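Local coordinates for protein FAD dependent oxidoreductase (Chelativorans sp. BNC1, PDB 6PXS) that uses FAD as cofactor to oxidise iminodiacetate, acting as an iminodiacetate oxidase of the DadA family of oxidoreductases, at residues F306-G318 against G325-L337; R130-I142 against A286-T298. One frame throughout, in Å; residues are numbered along the deposited sequence.

Along the chain contact 2 is complete before contact 1 begins. Their centres lie about 33 Å apart and their nearest atoms about 12 Å apart, without touching. Strand 298-310 is the thread between them: residues 286-298 of contact 2 end at its start, and residues 306-318 of contact 1 take up its far end. This long edge strand of the four-stranded antiparallel sheet thus runs from an outlying region, beside the second subunit, to the FAD site. Contact 1 joins the edge hairpin of the six-stranded, Rossmann-type sheet and leads into the glycine-rich turn that meets the cofactor, whereas contact 2 joins the end of helix 277-290 to a distant loop.

Contact 1 of 2, residues F306-G318 against G325-L337; sequences FRPAGSAMRPILG and GLTIGNGLGASGL. With FAD (flavin-adenine dinucleotide), chain E.
Asn330 O accepts the N-H of Ile316 at 2.8 Å, and Asn330 N answers with a bond to Ile316 O. This hydrogen-bonded antiparallel pair belongs to the hairpin of strands 316-317 and 326-330, at the edge of the Rossmann-type FAD-binding sheet. The hairpin continues at Gly318, whose O receives Ile328 N at 3.3 Å. Branched Ile316 and Ile328 suit the strands and meet by their CG2 methyls on the face that also carries Asn330. On the opposite face Leu317 CD2 rests on Gly329 CA (3.7 Å), with Leu347 of the following helix beyond.

Asn330 has CG anti to its backbone N (chi1 -159°), which turns OD1 to Pro308 CB, where it also takes a weak bond from Gly331 N; ND2 is held by His218. Pro308 O, in turn, takes the N-H of Gly333 at 3.1 Å, tying strand 298-310 to the glycine-rich turn, probably the GxGxxG pattern of Gly331, Gly333 and Gly336.

Arg307 bends at chi3 (-122°) and brings NH2 to 3.4 Å from FAD C7, the C8M methyl lying over one guanidinium face. Leu337 N, in the first turn of helix 336-352, is 3.1 Å from FAD O2, where the helix start could stabilise negative charge on reduced flavin. Gly336 has no side chain to crowd the ribityl group, whose O3' hydroxyl donates to Gly333 O at 2.7 Å.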
loop_
_atom_site.group_PDB
_atom_site.type_symbol
_atom_site.label_atom_id
_atom_site.label_comp_id
_atom_site.label_asym_id
_atom_site.label_seq_id
_atom_site.Cartn_x
_atom_site.Cartn_y
_atom_site.Cartn_z
ATOM N N PHE A 306 11.052 11.902 -9.692
ATOM C CA PHE A 306 11.383 13.226 -10.204
ATOM C C PHE A 306 12.816 13.192 -10.726
ATOM O O PHE A 306 13.768 13.120 -9.942
ATOM C CB PHE A 306 11.215 14.287 -9.119
ATOM C CG PHE A 306 9.859 14.278 -8.462
ATOM C CD1 PHE A 306 8.717 14.566 -9.192
ATOM C CD2 PHE A 306 9.731 14.000 -7.111
ATOM C CE1 PHE A 306 7.471 14.564 -8.586
ATOM C CE2 PHE A 306 8.488 13.998 -6.501
ATOM C CZ PHE A 306 7.360 14.279 -7.239
ATOM N N ARG A 307 12.965 13.234 -12.045
ATOM C CA ARG A 307 14.293 13.222 -12.635
ATOM C C ARG A 307 14.998 14.549 -12.357
ATOM O O ARG A 307 14.384 15.613 -12.472
ATOM C CB ARG A 307 14.214 13.003 -14.144
ATOM C CG ARG A 307 13.560 11.707 -14.574
ATOM C CD ARG A 307 13.411 11.673 -16.086
ATOM N NE ARG A 307 12.017 11.513 -16.491
ATOM C CZ ARG A 307 11.477 10.381 -16.933
ATOM N NH1 ARG A 307 10.196 10.355 -17.264
ATOM N NH2 ARG A 307 12.206 9.279 -17.056
ATOM N N PRO A 308 16.284 14.524 -11.998
ATOM C CA PRO A 308 17.029 15.786 -11.911
ATOM C C PRO A 308 17.349 16.319 -13.297
ATOM O O PRO A 308 18.472 16.168 -13.788
ATOM C CB PRO A 308 18.291 15.397 -11.135
ATOM C CG PRO A 308 18.497 13.962 -11.468
ATOM C CD PRO A 308 17.119 13.368 -11.629
ATOM N N ALA A 309 16.357 16.931 -13.940
ATOM C CA ALA A 309 16.510 17.414 -15.305
ATOM C C ALA A 309 17.144 18.797 -15.290
ATOM O O ALA A 309 16.615 19.722 -14.664
ATOM C CB ALA A 309 15.156 17.452 -16.009
ATOM N N GLY A 310 18.276 18.939 -15.977
ATOM C CA GLY A 310 18.978 20.200 -16.047
ATOM C C GLY A 310 18.616 20.987 -17.296
ATOM O O GLY A 310 17.998 20.481 -18.228
ATOM N N SER A 311 19.014 22.261 -17.293
ATOM C CA SER A 311 18.813 23.093 -18.474
ATOM C C SER A 311 19.486 22.467 -19.689
ATOM O O SER A 311 18.857 22.283 -20.738
ATOM C CB SER A 311 19.349 24.504 -18.221
ATOM O OG SER A 311 20.746 24.487 -17.986
ATOM N N ALA A 312 20.765 22.129 -19.561
ATOM C CA ALA A 312 21.487 21.411 -20.599
ATOM C C ALA A 312 21.422 19.916 -20.322
ATOM O O ALA A 312 21.432 19.484 -19.166
ATOM C CB ALA A 312 22.944 21.868 -20.667
ATOM N N MET A 313 21.351 19.126 -21.394
ATOM C CA MET A 313 21.287 17.678 -21.239
ATOM C C MET A 313 22.564 17.106 -20.637
ATOM O O MET A 313 22.534 15.993 -20.103
ATOM C CB MET A 313 21.010 17.018 -22.589
ATOM C CG MET A 313 20.609 15.556 -22.489
ATOM S SD MET A 313 20.391 14.774 -24.098
ATOM C CE MET A 313 19.153 15.836 -24.843
ATOM N N ARG A 314 23.682 17.834 -20.713
ATOM C CA ARG A 314 24.908 17.324 -20.124
ATOM C C ARG A 314 24.880 17.506 -18.607
ATOM O O ARG A 314 24.306 18.476 -18.104
ATOM C CB ARG A 314 26.126 18.033 -20.712
ATOM C CG ARG A 314 26.260 19.501 -20.339
ATOM C CD ARG A 314 27.499 20.117 -20.982
ATOM N NE ARG A 314 27.696 21.510 -20.587
ATOM C CZ ARG A 314 27.157 22.556 -21.206
ATOM N NH1 ARG A 314 27.401 23.782 -20.763
ATOM N NH2 ARG A 314 26.372 22.386 -22.264
ATOM N N PRO A 315 25.491 16.584 -17.852
ATOM C CA PRO A 315 25.401 16.667 -16.389
ATOM C C PRO A 315 26.212 17.811 -15.803
ATOM O O PRO A 315 26.863 18.570 -16.529
ATOM C CB PRO A 315 25.948 15.310 -15.920
ATOM C CG PRO A 315 26.071 14.466 -17.148
ATOM C CD PRO A 315 26.269 15.410 -18.277
ATOM N N ILE A 316 26.177 17.931 -14.479
ATOM C CA ILE A 316 26.933 18.933 -13.737
ATOM C C ILE A 316 27.811 18.179 -12.749
ATOM O O ILE A 316 27.302 17.571 -11.798
ATOM C CB ILE A 316 26.018 19.929 -13.013
ATOM C CG1 ILE A 316 25.174 20.708 -14.025
ATOM C CG2 ILE A 316 26.843 20.878 -12.153
ATOM C CD1 ILE A 316 24.174 21.659 -13.395
ATOM N N LEU A 317 29.124 18.214 -12.970
ATOM C CA LEU A 317 30.072 17.504 -12.122
ATOM C C LEU A 317 31.317 18.354 -11.938
ATOM O O LEU A 317 31.856 18.885 -12.913
ATOM C CB LEU A 317 30.453 16.151 -12.733
ATOM C CG LEU A 317 29.305 15.245 -13.176
ATOM C CD1 LEU A 317 29.850 14.065 -13.958
ATOM C CD2 LEU A 317 28.502 14.762 -11.985
ATOM N N GLY A 318 31.771 18.478 -10.697
ATOM C CA GLY A 318 33.014 19.155 -10.392
ATOM C C GLY A 318 32.871 20.118 -9.229
ATOM O O GLY A 318 31.783 20.381 -8.722
ATOM N N GLY A 325 35.832 23.459 -0.618
ATOM C CA GLY A 325 35.244 22.347 0.102
ATOM C C GLY A 325 33.842 21.985 -0.332
ATOM O O GLY A 325 33.051 21.513 0.491
ATOM N N LEU A 326 33.509 22.192 -1.605
ATOM C CA LEU A 326 32.186 21.874 -2.120
ATOM C C LEU A 326 32.316 21.224 -3.488
ATOM O O LEU A 326 33.105 21.668 -4.326
ATOM C CB LEU A 326 31.305 23.128 -2.220
ATOM C CG LEU A 326 29.889 22.912 -2.766
ATOM C CD1 LEU A 326 29.134 21.898 -1.923
ATOM C CD2 LEU A 326 29.129 24.230 -2.824
ATOM N N THR A 327 31.534 20.170 -3.702
ATOM C CA THR A 327 31.506 19.450 -4.966
ATOM C C THR A 327 30.066 19.061 -5.262
ATOM O O THR A 327 29.344 18.606 -4.370
ATOM C CB THR A 327 32.399 18.204 -4.919
ATOM O OG1 THR A 327 33.720 18.577 -4.507
ATOM C CG2 THR A 327 32.468 17.535 -6.282
ATOM N N ILE A 328 29.648 19.246 -6.511
ATOM C CA ILE A 328 28.262 19.043 -6.912
ATOM C C ILE A 328 28.206 17.973 -7.990
ATOM O O ILE A 328 29.018 17.971 -8.921
ATOM C CB ILE A 328 27.618 20.351 -7.416
ATOM C CG1 ILE A 328 27.649 21.410 -6.313
ATOM C CG2 ILE A 328 26.184 20.104 -7.877
ATOM C CD1 ILE A 328 27.099 22.754 -6.742
ATOM N N GLY A 329 27.245 17.064 -7.853
ATOM C CA GLY A 329 26.913 16.128 -8.904
ATOM C C GLY A 329 25.412 16.044 -9.082
ATOM O O GLY A 329 24.696 15.645 -8.158
ATOM N N ASN A 330 24.919 16.419 -10.255
ATOM C CA ASN A 330 23.482 16.465 -10.503
ATOM C C ASN A 330 23.268 16.639 -12.002
ATOM O O ASN A 330 24.221 16.781 -12.773
ATOM C CB ASN A 330 22.822 17.590 -9.700
ATOM C CG ASN A 330 21.338 17.378 -9.515
ATOM O OD1 ASN A 330 20.810 16.312 -9.834
ATOM N ND2 ASN A 330 20.654 18.388 -8.988
ATOM N N GLY A 331 22.002 16.626 -12.408
ATOM C CA GLY A 331 21.656 16.771 -13.807
ATOM C C GLY A 331 21.643 15.482 -14.589
ATOM O O GLY A 331 21.757 15.520 -15.819
ATOM N N LEU A 332 21.507 14.338 -13.918
ATOM C CA LEU A 332 21.550 13.057 -14.613
ATOM C C LEU A 332 20.314 12.821 -15.469
ATOM O O LEU A 332 20.349 11.959 -16.353
ATOM C CB LEU A 332 21.709 11.924 -13.602
ATOM C CG LEU A 332 22.986 11.989 -12.764
ATOM C CD1 LEU A 332 23.051 10.825 -11.785
ATOM C CD2 LEU A 332 24.213 12.012 -13.663
ATOM N N GLY A 333 19.234 13.556 -15.227
ATOM C CA GLY A 333 18.077 13.473 -16.104
ATOM C C GLY A 333 17.553 12.056 -16.220
ATOM O O GLY A 333 17.352 11.358 -15.219
ATOM N N ALA A 334 17.335 11.617 -17.461
ATOM C CA ALA A 334 16.726 10.325 -17.747
ATOM C C ALA A 334 17.753 9.254 -18.101
ATOM O O ALA A 334 17.386 8.218 -18.666
ATOM C CB ALA A 334 15.710 10.465 -18.879
ATOM N N SER A 335 19.027 9.480 -17.780
ATOM C CA SER A 335 20.092 8.529 -18.080
ATOM C C SER A 335 21.002 8.326 -16.875
ATOM O O SER A 335 22.170 7.959 -17.024
ATOM C CB SER A 335 20.902 8.995 -19.290
ATOM O OG SER A 335 21.380 10.315 -19.100
ATOM N N GLY A 336 20.477 8.552 -15.669
ATOM C CA GLY A 336 21.318 8.498 -14.485
ATOM C C GLY A 336 21.760 7.092 -14.130
ATOM O O GLY A 336 22.886 6.886 -13.673
ATOM N N LEU A 337 20.882 6.106 -14.323
ATOM C CA LEU A 337 21.270 4.735 -14.015
ATOM C C LEU A 337 22.427 4.279 -14.896
ATOM O O LEU A 337 23.219 3.422 -14.488
ATOM C CB LEU A 337 20.070 3.799 -14.170
ATOM C CG LEU A 337 18.844 4.158 -13.322
ATOM C CD1 LEU A 337 17.772 3.094 -13.464
ATOM C CD2 LEU A 337 19.215 4.348 -11.855
HETATM P PA FAD E . 17.963 10.859 -6.500
HETATM O O1A FAD E . 16.623 11.490 -6.440
HETATM O O2A FAD E . 17.934 9.346 -6.734
HETATM O O5B FAD E . 18.813 11.172 -5.219
HETATM C C5B FAD E . 18.576 12.358 -4.433
HETATM C C4B FAD E . 18.601 11.980 -2.975
HETATM O O4B FAD E . 19.054 13.108 -2.189
HETATM C C3B FAD E . 17.244 11.575 -2.397
HETATM O O3B FAD E . 17.389 10.470 -1.513
HETATM C C2B FAD E . 16.800 12.837 -1.655
HETATM O O2B FAD E . 15.907 12.552 -0.586
HETATM C C1B FAD E . 18.144 13.335 -1.135
HETATM N N9A FAD E . 18.174 14.753 -0.790
HETATM C C8A FAD E . 17.866 15.813 -1.600
HETATM N N7A FAD E . 17.978 16.982 -1.015
HETATM C C5A FAD E . 18.389 16.665 0.273
HETATM C C6A FAD E . 18.687 17.460 1.396
HETATM N N6A FAD E . 18.614 18.793 1.405
HETATM N N1A FAD E . 19.066 16.826 2.528
HETATM C C2A FAD E . 19.141 15.493 2.530
HETATM N N3A FAD E . 18.883 14.645 1.532
HETATM C C4A FAD E . 18.510 15.296 0.425
HETATM N N1 FAD E . 18.020 6.360 -16.081
HETATM C C2 FAD E . 18.593 5.425 -16.894
HETATM O O2 FAD E . 19.811 5.410 -17.106
HETATM N N3 FAD E . 17.804 4.461 -17.498
HETATM C C4 FAD E . 16.437 4.337 -17.367
HETATM O O4 FAD E . 15.840 3.439 -17.956
HETATM C C4X FAD E . 15.835 5.337 -16.504
HETATM N N5 FAD E . 14.546 5.294 -16.324
HETATM C C5X FAD E . 13.970 6.248 -15.499
HETATM C C6 FAD E . 12.591 6.215 -15.298
HETATM C C7 FAD E . 11.965 7.147 -14.475
HETATM C C7M FAD E . 10.474 7.080 -14.281
HETATM C C8 FAD E . 12.731 8.140 -13.845
HETATM C C8M FAD E . 12.082 9.165 -12.951
HETATM C C9 FAD E . 14.107 8.174 -14.045
HETATM C C9A FAD E . 14.732 7.240 -14.864
HETATM N N10 FAD E . 16.125 7.248 -15.083
HETATM C C10 FAD E . 16.710 6.311 -15.904
HETATM C "C1'" FAD E . 16.979 8.271 -14.458
HETATM C "C2'" FAD E . 17.479 7.876 -13.070
HETATM O "O2'" FAD E . 16.447 7.207 -12.343
HETATM C "C3'" FAD E . 17.888 9.137 -12.310
HETATM O "O3'" FAD E . 18.591 10.006 -13.192
HETATM C "C4'" FAD E . 18.769 8.884 -11.087
HETATM O "O4'" FAD E . 18.088 7.997 -10.201
HETATM C "C5'" FAD E . 19.113 10.174 -10.374
HETATM O "O5'" FAD E . 19.861 9.871 -9.178
HETATM P P FAD E . 20.243 11.002 -8.153
HETATM O O1P FAD E . 20.904 12.157 -8.915
HETATM O O2P FAD E . 21.020 10.473 -7.003
HETATM O O3P FAD E . 18.819 11.511 -7.665
#

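Contact 2 of 2, residues R130-I142 against A286-T298; sequences RLFPPLRDDLEAI and AGLGIAPGLADAT
Pro134 O takes the N-H of Gly293 at 3.0 Å, with an N-H...O angle of 162°. Lacking a side chain, Gly293 lets the Pro134 ring come close, CB standing 3.5 Å from Gly293 CA, while Leu294 crosses the same ring obliquely. Arg136 makes the second grip. Its backbone N gives a weak bond to Ile290 O. Its NH1 donates to Gly289 O at 3.1 Å, an acceptor lying in the guanidinium plane, though NH1 itself stands above the Gly289 carbonyl plane. Its CG meets Pro292 CD (3.5 Å), the two side chains crossing at about a right angle. Leu135 reaches Ile290 and Ala291 with CD2, adding apolar cover.

Further out, Asp138 steers the arginine: Asp138 OD1 binds Arg136 NE through its syn lone pair in a 2.9 Å salt bridge. Leu139 CG lies over one guanidinium face. Lys129 bonds to the carbonyls of Pro133 and Leu135, and Met251 packs against Leu135, Ala291 and Leu294. Asp296 O and Thr298 OG1 bond to Arg274 of the second subunit. The pattern is characteristic of a helix C-terminus: the carbonyls of Gly289 and Ile290, with no next turn to bind them, accept donors from a neighbouring loop.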
loop_
_atom_site.group_PDB
_atom_site.type_symbol
_atom_site.label_atom_id
_atom_site.label_comp_id
_atom_site.label_asym_id
_atom_site.label_seq_id
_atom_site.Cartn_x
_atom_site.Cartn_y
_atom_site.Cartn_z
ATOM N N ARG A 130 9.863 -13.308 -31.618
ATOM C CA ARG A 130 10.420 -14.570 -31.146
ATOM C C ARG A 130 11.225 -14.376 -29.869
ATOM O O ARG A 130 11.367 -15.314 -29.077
ATOM C CB ARG A 130 11.291 -15.194 -32.237
ATOM C CG ARG A 130 11.801 -16.590 -31.914
ATOM C CD ARG A 130 12.737 -17.111 -33.001
ATOM N NE ARG A 130 13.939 -16.289 -33.138
ATOM C CZ ARG A 130 15.028 -16.411 -32.382
ATOM N NH1 ARG A 130 15.084 -17.324 -31.419
ATOM N NH2 ARG A 130 16.067 -15.614 -32.588
ATOM N N LEU A 131 11.754 -13.172 -29.654
ATOM C CA LEU A 131 12.506 -12.849 -28.449
ATOM C C LEU A 131 11.666 -12.145 -27.394
ATOM O O LEU A 131 11.948 -12.286 -26.199
ATOM C CB LEU A 131 13.708 -11.964 -28.802
ATOM C CG LEU A 131 14.746 -12.602 -29.729
ATOM C CD1 LEU A 131 15.692 -11.547 -30.279
ATOM C CD2 LEU A 131 15.524 -13.689 -28.999
ATOM N N PHE A 132 10.645 -11.394 -27.808
ATOM C CA PHE A 132 9.738 -10.691 -26.900
ATOM C C PHE A 132 8.322 -11.065 -27.320
ATOM O O PHE A 132 7.668 -10.333 -28.076
ATOM C CB PHE A 132 9.976 -9.181 -26.941
ATOM C CG PHE A 132 9.694 -8.484 -25.637
ATOM C CD1 PHE A 132 8.436 -7.973 -25.365
ATOM C CD2 PHE A 132 10.690 -8.335 -24.687
ATOM C CE1 PHE A 132 8.177 -7.331 -24.167
ATOM C CE2 PHE A 132 10.435 -7.694 -23.488
ATOM C CZ PHE A 132 9.177 -7.192 -23.229
ATOM N N PRO A 133 7.818 -12.203 -26.847
ATOM C CA PRO A 133 6.566 -12.765 -27.385
ATOM C C PRO A 133 5.444 -11.744 -27.479
ATOM O O PRO A 133 4.763 -11.676 -28.514
ATOM C CB PRO A 133 6.229 -13.879 -26.385
ATOM C CG PRO A 133 7.556 -14.322 -25.879
ATOM C CD PRO A 133 8.422 -13.086 -25.835
ATOM N N PRO A 134 5.187 -10.945 -26.438
ATOM C CA PRO A 134 4.013 -10.054 -26.494
ATOM C C PRO A 134 4.058 -9.020 -27.614
ATOM O O PRO A 134 3.040 -8.352 -27.842
ATOM C CB PRO A 134 4.002 -9.383 -25.112
ATOM C CG PRO A 134 5.347 -9.596 -24.554
ATOM C CD PRO A 134 5.839 -10.885 -25.117
ATOM N N LEU A 135 5.176 -8.868 -28.319
ATOM C CA LEU A 135 5.243 -7.910 -29.413
ATOM C C LEU A 135 4.362 -8.352 -30.580
ATOM O O LEU A 135 3.936 -9.507 -30.676
ATOM C CB LEU A 135 6.684 -7.742 -29.901
ATOM C CG LEU A 135 7.648 -6.962 -29.007
ATOM C CD1 LEU A 135 9.031 -6.927 -29.637
ATOM C CD2 LEU A 135 7.148 -5.548 -28.755
ATOM N N ARG A 136 4.090 -7.406 -31.478
ATOM C CA ARG A 136 3.364 -7.727 -32.697
ATOM C C ARG A 136 4.257 -8.510 -33.653
ATOM O O ARG A 136 5.473 -8.305 -33.715
ATOM C CB ARG A 136 2.867 -6.453 -33.384
ATOM C CG ARG A 136 2.082 -5.506 -32.490
ATOM C CD ARG A 136 1.202 -4.571 -33.316
ATOM N NE ARG A 136 1.916 -3.989 -34.452
ATOM C CZ ARG A 136 2.537 -2.811 -34.439
ATOM N NH1 ARG A 136 2.547 -2.057 -33.346
ATOM N NH2 ARG A 136 3.155 -2.384 -35.533
ATOM N N ASP A 137 3.641 -9.417 -34.412
ATOM C CA ASP A 137 4.396 -10.246 -35.342
ATOM C C ASP A 137 4.839 -9.492 -36.591
ATOM O O ASP A 137 5.644 -10.028 -37.359
ATOM C CB ASP A 137 3.566 -11.468 -35.749
ATOM C CG ASP A 137 2.223 -11.091 -36.354
ATOM O OD1 ASP A 137 2.205 -10.412 -37.402
ATOM O OD2 ASP A 137 1.183 -11.482 -35.781
ATOM N N ASP A 138 4.345 -8.275 -36.811
ATOM C CA ASP A 138 4.635 -7.522 -38.024
ATOM C C ASP A 138 5.734 -6.486 -37.831
ATOM O O ASP A 138 5.925 -5.634 -38.705
ATOM C CB ASP A 138 3.367 -6.829 -38.525
ATOM C CG ASP A 138 2.921 -5.704 -37.611
ATOM O OD1 ASP A 138 2.771 -5.950 -36.397
ATOM O OD2 ASP A 138 2.733 -4.573 -38.106
ATOM N N LEU A 139 6.462 -6.538 -36.722
ATOM C CA LEU A 139 7.422 -5.499 -36.371
ATOM C C LEU A 139 8.822 -5.910 -36.810
ATOM O O LEU A 139 9.328 -6.957 -36.390
ATOM C CB LEU A 139 7.395 -5.228 -34.867
ATOM C CG LEU A 139 6.156 -4.498 -34.344
ATOM C CD1 LEU A 139 6.090 -4.571 -32.828
ATOM C CD2 LEU A 139 6.154 -3.050 -34.804
ATOM N N GLU A 140 9.434 -5.091 -37.661
ATOM C CA GLU A 140 10.866 -5.175 -37.897
ATOM C C GLU A 140 11.605 -4.503 -36.743
ATOM O O GLU A 140 11.061 -3.646 -36.041
ATOM C CB GLU A 140 11.245 -4.505 -39.219
ATOM C CG GLU A 140 10.457 -4.989 -40.425
ATOM C CD GLU A 140 10.811 -4.228 -41.691
ATOM O OE1 GLU A 140 11.889 -3.600 -41.728
ATOM O OE2 GLU A 140 10.008 -4.254 -42.648
ATOM N N ALA A 141 12.859 -4.899 -36.549
ATOM C CA ALA A 141 13.622 -4.389 -35.419
ATOM C C ALA A 141 15.110 -4.513 -35.709
ATOM O O ALA A 141 15.531 -5.163 -36.669
ATOM C CB ALA A 141 13.260 -5.132 -34.129
ATOM N N ILE A 142 15.899 -3.871 -34.852
ATOM C CA ILE A 142 17.354 -3.941 -34.885
ATOM C C ILE A 142 17.810 -4.552 -33.570
ATOM O O ILE A 142 17.457 -4.052 -32.494
ATOM C CB ILE A 142 17.986 -2.553 -35.096
ATOM C CG1 ILE A 142 17.493 -1.943 -36.410
ATOM C CG2 ILE A 142 19.508 -2.654 -35.086
ATOM C CD1 ILE A 142 17.854 -0.486 -36.581
ATOM N N ALA A 286 1.197 3.236 -25.319
ATOM C CA ALA A 286 2.475 2.925 -25.949
ATOM C C ALA A 286 2.842 1.458 -25.753
ATOM O O ALA A 286 3.226 0.767 -26.704
ATOM C CB ALA A 286 3.567 3.836 -25.386
ATOM N N GLY A 287 2.727 0.965 -24.523
ATOM C CA GLY A 287 3.062 -0.413 -24.233
ATOM C C GLY A 287 2.222 -1.401 -25.016
ATOM O O GLY A 287 2.756 -2.219 -25.772
ATOM N N LEU A 288 0.900 -1.336 -24.843
ATOM C CA LEU A 288 0.014 -2.245 -25.558
ATOM C C LEU A 288 -0.025 -1.958 -27.052
ATOM O O LEU A 288 -0.402 -2.843 -27.829
ATOM C CB LEU A 288 -1.396 -2.165 -24.976
ATOM C CG LEU A 288 -1.534 -2.633 -23.524
ATOM C CD1 LEU A 288 -2.935 -2.357 -23.008
ATOM C CD2 LEU A 288 -1.203 -4.109 -23.395
ATOM N N GLY A 289 0.349 -0.749 -27.471
ATOM C CA GLY A 289 0.414 -0.466 -28.895
ATOM C C GLY A 289 1.374 -1.390 -29.617
ATOM O O GLY A 289 1.025 -2.008 -30.626
ATOM N N ILE A 290 2.602 -1.507 -29.099
ATOM C CA ILE A 290 3.609 -2.365 -29.717
ATOM C C ILE A 290 3.649 -3.766 -29.120
ATOM O O ILE A 290 4.343 -4.639 -29.664
ATOM C CB ILE A 290 5.015 -1.740 -29.601
ATOM C CG1 ILE A 290 5.422 -1.587 -28.131
ATOM C CG2 ILE A 290 5.048 -0.390 -30.303
ATOM C CD1 ILE A 290 6.885 -1.233 -27.935
ATOM N N ALA A 291 2.933 -4.013 -28.025
ATOM C CA ALA A 291 2.976 -5.301 -27.330
ATOM C C ALA A 291 1.577 -5.669 -26.859
ATOM O O ALA A 291 1.266 -5.607 -25.664
ATOM C CB ALA A 291 3.955 -5.252 -26.157
ATOM N N PRO A 292 0.701 -6.069 -27.782
ATOM C CA PRO A 292 -0.650 -6.489 -27.374
ATOM C C PRO A 292 -0.656 -7.666 -26.412
ATOM O O PRO A 292 -1.663 -7.882 -25.726
ATOM C CB PRO A 292 -1.325 -6.850 -28.706
ATOM C CG PRO A 292 -0.527 -6.139 -29.752
ATOM C CD PRO A 292 0.877 -6.113 -29.244
ATOM N N GLY A 293 0.432 -8.436 -26.339
ATOM C CA GLY A 293 0.475 -9.566 -25.430
ATOM C C GLY A 293 0.415 -9.175 -23.970
ATOM O O GLY A 293 0.098 -10.017 -23.123
ATOM N N LEU A 294 0.715 -7.919 -23.653
ATOM C CA LEU A 294 0.628 -7.430 -22.285
ATOM C C LEU A 294 -0.793 -7.055 -21.883
ATOM O O LEU A 294 -0.993 -6.578 -20.762
ATOM C CB LEU A 294 1.548 -6.218 -22.107
ATOM C CG LEU A 294 3.031 -6.469 -22.393
ATOM C CD1 LEU A 294 3.824 -5.170 -22.320
ATOM C CD2 LEU A 294 3.602 -7.502 -21.431
ATOM N N ALA A 295 -1.775 -7.276 -22.761
ATOM C CA ALA A 295 -3.133 -6.808 -22.500
ATOM C C ALA A 295 -3.683 -7.390 -21.203
ATOM O O ALA A 295 -4.179 -6.655 -20.341
ATOM C CB ALA A 295 -4.043 -7.167 -23.674
ATOM N N ASP A 296 -3.609 -8.712 -21.048
ATOM C CA ASP A 296 -4.137 -9.389 -19.870
ATOM C C ASP A 296 -3.053 -9.692 -18.843
ATOM O O ASP A 296 -3.140 -10.692 -18.121
ATOM C CB ASP A 296 -4.864 -10.668 -20.281
ATOM C CG ASP A 296 -6.231 -10.391 -20.878
ATOM O OD1 ASP A 296 -6.903 -9.446 -20.409
ATOM O OD2 ASP A 296 -6.633 -11.113 -21.815
ATOM N N ALA A 297 -2.032 -8.847 -18.762
ATOM C CA ALA A 297 -1.038 -8.937 -17.705
ATOM C C ALA A 297 -1.501 -8.139 -16.495
ATOM O O ALA A 297 -2.237 -7.156 -16.618
ATOM C CB ALA A 297 0.319 -8.420 -18.183
ATOM N N THR A 298 -1.062 -8.569 -15.317
ATOM C CA THR A 298 -1.444 -7.882 -14.093
ATOM C C THR A 298 -0.688 -6.564 -13.967
ATOM O O THR A 298 0.491 -6.467 -14.313
ATOM C CB THR A 298 -1.162 -8.761 -12.873
ATOM O OG1 THR A 298 -1.810 -10.029 -13.032
ATOM C CG2 THR A 298 -1.668 -8.099 -11.602
#